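Local coordinates for protein putative non-ribosomal peptide synthetase (Actinomadura parvosata subsp. kistnae, PDB 6M7L) that probably takes part in non-ribosomal peptide assembly through a condensation-type domain, which here is bound to a chain of another protein, at residues A[167-170]-A[171-175]; A[271-274]-A[275-279]; A[329-332]-A[333-337]. All blocks are in the same frame, centred on the assembly; numbering follows the deposited sequence.

In the fold
Interaction 1 ends helix 155-172, while interactions 2 and 3 begin helices 272-288 and 331-346. A condensation-type domain is built from two chloramphenicol-acetyltransferase-like lobes. The positions fit this plan: interaction 1 is on the opposite side of the chain's centre from the other two. Its centre is about 46 Å from that of interaction 2 and about 56 Å from that of interaction 3. Interactions 2 and 3 touch, with centres about 10 Å apart. T274 CG2 lies 3.3 Å from L335 O, and A278 CB lies 3.7 Å from F331 CE2. Interaction 1 also meets another protein chain; no such chain reaches interactions 2 and 3.

Interaction 1: residues A[167-170]-A[171-175]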
loop_
_atom_site.group_PDB
_atom_site.type_symbol
_atom_site.label_atom_id
_atom_site.label_comp_id
_atom_site.label_asym_id
_atom_site.label_seq_id
_atom_site.Cartn_x
_atom_site.Cartn_y
_atom_site.Cartn_z
ATOM N N ALA A 167 11.556 -6.456 4.461
ATOM C CA ALA A 167 12.229 -5.723 5.526
ATOM C C ALA A 167 13.388 -6.528 6.100
ATOM O O ALA A 167 14.460 -5.978 6.380
ATOM C CB ALA A 167 11.231 -5.360 6.626
ATOM N N ALA A 168 13.196 -7.839 6.272
ATOM C CA ALA A 168 14.254 -8.668 6.837
ATOM C C ALA A 168 15.387 -8.878 5.840
ATOM O O ALA A 168 16.558 -8.938 6.229
ATOM C CB ALA A 168 13.683 -10.009 7.295
ATOM N N TYR A 169 15.061 -8.987 4.551
ATOM C CA TYR A 169 16.106 -9.211 3.556
ATOM C C TYR A 169 16.998 -7.987 3.403
ATOM O O TYR A 169 18.218 -8.120 3.260
ATOM C CB TYR A 169 15.495 -9.593 2.210
ATOM C CG TYR A 169 16.532 -9.777 1.127
ATOM C CD1 TYR A 169 17.361 -10.889 1.116
ATOM C CD2 TYR A 169 16.687 -8.834 0.119
ATOM C CE1 TYR A 169 18.314 -11.061 0.131
ATOM C CE2 TYR A 169 17.638 -8.998 -0.871
ATOM C CZ TYR A 169 18.449 -10.113 -0.860
ATOM O OH TYR A 169 19.397 -10.282 -1.844
ATOM N N GLY A 170 16.408 -6.789 3.423
ATOM C CA GLY A 170 17.208 -5.581 3.301
ATOM C C GLY A 170 18.248 -5.457 4.397
ATOM O O GLY A 170 19.364 -4.990 4.159
ATOM N N ALA A 171 17.899 -5.882 5.611
ATOM C CA ALA A 171 18.867 -5.879 6.699
ATOM C C ALA A 171 19.856 -7.031 6.569
ATOM O O ALA A 171 21.057 -6.849 6.799
ATOM C CB ALA A 171 18.145 -5.941 8.044
ATOM N N ARG A 172 19.371 -8.219 6.197
ATOM C CA ARG A 172 20.249 -9.380 6.091
ATOM C C ARG A 172 21.248 -9.223 4.952
ATOM O O ARG A 172 22.406 -9.641 5.077
ATOM C CB ARG A 172 19.420 -10.652 5.903
ATOM C CG ARG A 172 18.700 -11.118 7.157
ATOM C CD ARG A 172 19.654 -11.781 8.138
ATOM N NE ARG A 172 19.010 -12.050 9.421
ATOM C CZ ARG A 172 19.550 -12.782 10.391
ATOM N NH1 ARG A 172 20.746 -13.329 10.226
ATOM N NH2 ARG A 172 18.889 -12.970 11.526
ATOM N N ARG A 173 20.825 -8.626 3.836
ATOM C CA ARG A 173 21.740 -8.422 2.718
ATOM C C ARG A 173 22.849 -7.434 3.048
ATOM O O ARG A 173 23.831 -7.358 2.304
ATOM C CB ARG A 173 20.977 -7.945 1.481
ATOM C CG ARG A 173 20.645 -6.467 1.491
ATOM C CD ARG A 173 20.002 -6.037 0.186
ATOM N NE ARG A 173 20.595 -4.807 -0.331
ATOM C CZ ARG A 173 21.448 -4.762 -1.350
ATOM N NH1 ARG A 173 21.802 -5.878 -1.972
ATOM N NH2 ARG A 173 21.941 -3.599 -1.752
ATOM N N GLU A 174 22.712 -6.678 4.137
ATOM C CA GLU A 174 23.760 -5.804 4.638
ATOM C C GLU A 174 24.455 -6.389 5.861
ATOM O O GLU A 174 25.004 -5.638 6.674
ATOM C CB GLU A 174 23.183 -4.424 4.959
ATOM C CG GLU A 174 22.578 -3.721 3.755
ATOM C CD GLU A 174 21.690 -2.556 4.143
ATOM O OE1 GLU A 174 21.608 -2.246 5.349
ATOM O OE2 GLU A 174 21.069 -1.956 3.239
ATOM N N GLY A 175 24.433 -7.711 6.007
ATOM C CA GLY A 175 25.105 -8.371 7.118
ATOM C C GLY A 175 24.638 -7.915 8.482
ATOM O O GLY A 175 25.453 -7.788 9.405
#
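A Schellman motif ends helix 155-172, and within it R173 lays its CB over the ring of Y169. R173 CB is 4.2 Å from the centroid of the Y169 ring. It stands over one face, 16° off the ring normal and offset toward the rim, which makes a CH-pi contact. R173 CD reaches Y169 CE2 at 3.9 Å. The Y169 ring plane and the R173 guanidinium are 36° apart, so the two groups do not stack flat. Y169 CG is anti to the backbone N (chi1 177°), and this puts the ring on the side where R173 follows one turn later. The backbones of the same pair are joined too: R173 N donates to Y169 O at 2.7 Å. One residue earlier, R172 N donates to A168 O at 2.9 Å. The aliphatic CG of R173 packs on G170 O at 3.3 Å. The helix then closes. E174 N bonds to A171 O, and G175 N bonds to R172 O at 2.9 Å. G175, with positive phi, lets R176 N turn back to A171 O. The polar ends of the side chains find partners beyond 167-175. Y169 OH bonds to D57 N, and R172 pairs with D67 of helix 58-71. R173 pairs with an acidic side chain of a chain of another protein, while E174 pairs with R176 and with a basic side chain of that chain. R173 thus has two roles: its aliphatic part packs on the tyrosine ring, and its charged end probably contributes to binding the partner protein.

Interaction 2: residues A[271-274]-A[275-279]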
loop_
_atom_site.group_PDB
_atom_site.type_symbol
_atom_site.label_atom_id
_atom_site.label_comp_id
_atom_site.label_asym_id
_atom_site.label_seq_id
_atom_site.Cartn_x
_atom_site.Cartn_y
_atom_site.Cartn_z
ATOM N N THR A 271 -26.335 -1.639 -0.642
ATOM C CA THR A 271 -25.085 -1.407 -1.344
ATOM C C THR A 271 -25.088 -2.154 -2.671
ATOM O O THR A 271 -26.007 -2.917 -2.980
ATOM C CB THR A 271 -23.895 -1.853 -0.487
ATOM O OG1 THR A 271 -23.972 -3.266 -0.262
ATOM C CG2 THR A 271 -23.912 -1.135 0.853
ATOM N N MET A 272 -24.043 -1.916 -3.467
ATOM C CA MET A 272 -23.871 -2.698 -4.687
ATOM C C MET A 272 -23.731 -4.181 -4.377
ATOM O O MET A 272 -24.196 -5.024 -5.152
ATOM C CB MET A 272 -22.660 -2.198 -5.473
ATOM C CG MET A 272 -23.012 -1.217 -6.574
ATOM S SD MET A 272 -24.241 -1.898 -7.708
ATOM C CE MET A 272 -23.366 -3.322 -8.349
ATOM N N PHE A 273 -23.097 -4.515 -3.249
ATOM C CA PHE A 273 -23.063 -5.902 -2.799
ATOM C C PHE A 273 -24.471 -6.462 -2.662
ATOM O O PHE A 273 -24.744 -7.588 -3.094
ATOM C CB PHE A 273 -22.310 -6.007 -1.472
ATOM C CG PHE A 273 -22.134 -7.418 -0.976
ATOM C CD1 PHE A 273 -23.074 -7.999 -0.138
ATOM C CD2 PHE A 273 -21.021 -8.159 -1.339
ATOM C CE1 PHE A 273 -22.912 -9.296 0.319
ATOM C CE2 PHE A 273 -20.852 -9.455 -0.883
ATOM C CZ PHE A 273 -21.798 -10.024 -0.053
ATOM N N THR A 274 -25.383 -5.684 -2.074
ATOM C CA THR A 274 -26.761 -6.137 -1.925
ATOM C C THR A 274 -27.424 -6.345 -3.282
ATOM O O THR A 274 -28.230 -7.265 -3.453
ATOM C CB THR A 274 -27.555 -5.132 -1.088
ATOM O OG1 THR A 274 -26.832 -4.831 0.113
ATOM C CG2 THR A 274 -28.916 -5.702 -0.718
ATOM N N ALA A 275 -27.089 -5.502 -4.263
ATOM C CA ALA A 275 -27.682 -5.644 -5.589
ATOM C C ALA A 275 -27.210 -6.921 -6.276
ATOM O O ALA A 275 -28.016 -7.643 -6.876
ATOM C CB ALA A 275 -27.355 -4.421 -6.443
ATOM N N VAL A 276 -25.911 -7.215 -6.204
ATOM C CA VAL A 276 -25.395 -8.440 -6.810
ATOM C C VAL A 276 -25.807 -9.657 -5.989
ATOM O O VAL A 276 -26.077 -10.731 -6.538
ATOM C CB VAL A 276 -23.867 -8.351 -6.972
ATOM C CG1 VAL A 276 -23.317 -9.627 -7.596
ATOM C CG2 VAL A 276 -23.494 -7.140 -7.812
ATOM N N HIS A 277 -25.859 -9.508 -4.662
ATOM C CA HIS A 277 -26.343 -10.584 -3.802
ATOM C C HIS A 277 -27.755 -11.001 -4.197
ATOM O O HIS A 277 -28.044 -12.194 -4.343
ATOM C CB HIS A 277 -26.293 -10.130 -2.340
ATOM C CG HIS A 277 -26.736 -11.162 -1.350
ATOM N ND1 HIS A 277 -27.204 -12.406 -1.716
ATOM C CD2 HIS A 277 -26.780 -11.129 0.003
ATOM C CE1 HIS A 277 -27.522 -13.092 -0.632
ATOM N NE2 HIS A 277 -27.272 -12.339 0.425
ATOM N N ALA A 278 -28.646 -10.024 -4.383
ATOM C CA ALA A 278 -30.020 -10.334 -4.763
ATOM C C ALA A 278 -30.072 -10.996 -6.134
ATOM O O ALA A 278 -30.773 -11.997 -6.327
ATOM C CB ALA A 278 -30.871 -9.065 -4.739
ATOM N N ALA A 279 -29.330 -10.450 -7.102
ATOM C CA ALA A 279 -29.312 -11.031 -8.441
ATOM C C ALA A 279 -28.808 -12.468 -8.409
ATOM O O ALA A 279 -29.436 -13.372 -8.971
ATOM C CB ALA A 279 -28.449 -10.177 -9.368
#
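M272 CE meets V276 CG2 at 3.9 Å, one helical turn apart. The M272 chain is bent at both chi2 (-55°) and chi3 (-61°). The folded chain carries CE along the helix to V276, and SD passes 4.2 Å from A275 CB. V276 has CG1 anti to its backbone N, which places CG2 beside that N and on the side of the methionine. The same first torsion in F273 and H277, with CG anti to the backbone N, sends both rings off one side of the helix, where F273 CE1 comes within 4.3 Å of H277 CD2. The two ring planes are steeply inclined to each other. These are the first two turns of helix 272-288, with T271 as N-cap. Its hydroxyl is linked to that of T274: T271 OG1 and T274 OG1 share a hydrogen bond of 3.3 Å. Backbone bonds run beneath the side chains, among them V276 N to M272 O at 3.0 Å and H277 N to F273 O at 2.7 Å. M272 also packs on L261 and L262 of helix 255-267, and V276 on L412 and L414 of strand 410-418.

Interaction 3: residues A[329-332]-A[333-337]; sequences PAFT and EILGR
A330 O accepts the backbone N-H of I334 at 2.6 Å, the shortest hydrogen bond between 329-332 and 333-337. The N-H...O angle is 163°, and the donor lies nearly in line with the carbonyl. The next bond joins L335 N to F331 O at 2.7 Å. G336 N follows with T332 O, on a more bent path. The side chains of E333, I334 and R337 gather around P329. P329 CG sits 3.3 Å from both NH1 and NH2 of R337, and P329 CB lies over one face of the guanidinium. The proline ring and the arginine side chain cross at about a right angle. R337 is bent at chi2 (-124°), which turns its guanidinium back along the helix to P329. There it also meets E333: R337 NH2 and E333 OE2 form a salt bridge of 3.2 Å, with a weak hydrogen bond. The extended E333 chain brings OE1 alongside P329, 3.4 Å from its CA. This is the start of helix 331-346. A330 is the N-cap and P329 the residue before it. P329 CB packs on I334 CG1 at 3.5 Å, so P329 and I334 form a hydrophobic staple across the cap. I334 CG1 is anti to its carbonyl carbon (chi1 -61°), which aims that branch at the proline. The carboxylate of E333, in the first turn, would probably be favoured by the positive end of the helix. On another side of the helix, F331 CE1 touches L335 CD1 at 3.7 Å. The F331 ring also packs on L261 and A264 of helix 255-267, and the F331 backbone bonds to V463. I334 reaches M282 of helix 272-288.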
loop_
_atom_site.group_PDB
_atom_site.type_symbol
_atom_site.label_atom_id
_atom_site.label_comp_id
_atom_site.label_asym_id
_atom_site.label_seq_id
_atom_site.Cartn_x
_atom_site.Cartn_y
_atom_site.Cartn_z
ATOM N N PRO A 329 -40.984 -13.164 -4.690
ATOM C CA PRO A 329 -40.557 -11.779 -4.484
ATOM C C PRO A 329 -39.988 -11.167 -5.753
ATOM O O PRO A 329 -39.463 -11.855 -6.630
ATOM C CB PRO A 329 -39.473 -11.897 -3.403
ATOM C CG PRO A 329 -39.486 -13.347 -2.954
ATOM C CD PRO A 329 -40.043 -14.122 -4.092
ATOM N N ALA A 330 -40.108 -9.847 -5.839
ATOM C CA ALA A 330 -39.485 -9.096 -6.916
ATOM C C ALA A 330 -38.050 -8.738 -6.536
ATOM O O ALA A 330 -37.640 -8.854 -5.380
ATOM C CB ALA A 330 -40.293 -7.839 -7.234
ATOM N N PHE A 331 -37.281 -8.297 -7.537
ATOM C CA PHE A 331 -35.884 -7.954 -7.293
ATOM C C PHE A 331 -35.753 -6.898 -6.204
ATOM O O PHE A 331 -34.878 -6.998 -5.336
ATOM C CB PHE A 331 -35.223 -7.473 -8.584
ATOM C CG PHE A 331 -33.836 -6.935 -8.385
ATOM C CD1 PHE A 331 -33.594 -5.571 -8.436
ATOM C CD2 PHE A 331 -32.775 -7.792 -8.137
ATOM C CE1 PHE A 331 -32.319 -5.071 -8.252
ATOM C CE2 PHE A 331 -31.497 -7.299 -7.950
ATOM C CZ PHE A 331 -31.269 -5.935 -8.007
ATOM N N THR A 332 -36.617 -5.879 -6.230
ATOM C CA THR A 332 -36.620 -4.890 -5.156
ATOM C C THR A 332 -36.915 -5.543 -3.813
ATOM O O THR A 332 -36.301 -5.199 -2.796
ATOM C CB THR A 332 -37.644 -3.792 -5.448
ATOM O OG1 THR A 332 -38.919 -4.385 -5.727
ATOM C CG2 THR A 332 -37.209 -2.959 -6.636
ATOM N N GLU A 333 -37.853 -6.493 -3.791
ATOM C CA GLU A 333 -38.185 -7.174 -2.546
ATOM C C GLU A 333 -37.067 -8.115 -2.118
ATOM O O GLU A 333 -36.768 -8.228 -0.923
ATOM C CB GLU A 333 -39.502 -7.932 -2.702
ATOM C CG GLU A 333 -40.035 -8.535 -1.416
ATOM C CD GLU A 333 -41.419 -9.130 -1.591
ATOM O OE1 GLU A 333 -41.903 -9.175 -2.743
ATOM O OE2 GLU A 333 -42.024 -9.545 -0.578
ATOM N N ILE A 334 -36.436 -8.795 -3.078
ATOM C CA ILE A 334 -35.292 -9.644 -2.757
ATOM C C ILE A 334 -34.114 -8.793 -2.301
ATOM O O ILE A 334 -33.361 -9.180 -1.398
ATOM C CB ILE A 334 -34.930 -10.524 -3.967
ATOM C CG1 ILE A 334 -36.106 -11.435 -4.317
ATOM C CG2 ILE A 334 -33.679 -11.343 -3.689
ATOM C CD1 ILE A 334 -35.911 -12.241 -5.572
ATOM N N LEU A 335 -33.944 -7.617 -2.909
ATOM C CA LEU A 335 -32.909 -6.690 -2.463
ATOM C C LEU A 335 -33.117 -6.304 -1.004
ATOM O O LEU A 335 -32.148 -6.105 -0.262
ATOM C CB LEU A 335 -32.903 -5.451 -3.360
ATOM C CG LEU A 335 -31.608 -4.653 -3.508
ATOM C CD1 LEU A 335 -31.626 -3.894 -4.822
ATOM C CD2 LEU A 335 -31.416 -3.692 -2.346
ATOM N N GLY A 336 -34.374 -6.200 -0.574
ATOM C CA GLY A 336 -34.640 -5.909 0.825
ATOM C C GLY A 336 -34.277 -7.066 1.734
ATOM O O GLY A 336 -33.642 -6.878 2.775
ATOM N N ARG A 337 -34.675 -8.284 1.350
ATOM C CA ARG A 337 -34.322 -9.459 2.140
ATOM C C ARG A 337 -32.811 -9.631 2.214
ATOM O O ARG A 337 -32.268 -9.982 3.268
ATOM C CB ARG A 337 -34.973 -10.711 1.548
ATOM C CG ARG A 337 -36.422 -10.528 1.132
ATOM C CD ARG A 337 -37.337 -11.537 1.805
ATOM N NE ARG A 337 -38.688 -11.496 1.250
ATOM C CZ ARG A 337 -39.203 -12.439 0.468
ATOM N NH1 ARG A 337 -38.486 -13.510 0.154
ATOM N NH2 ARG A 337 -40.441 -12.316 0.006
#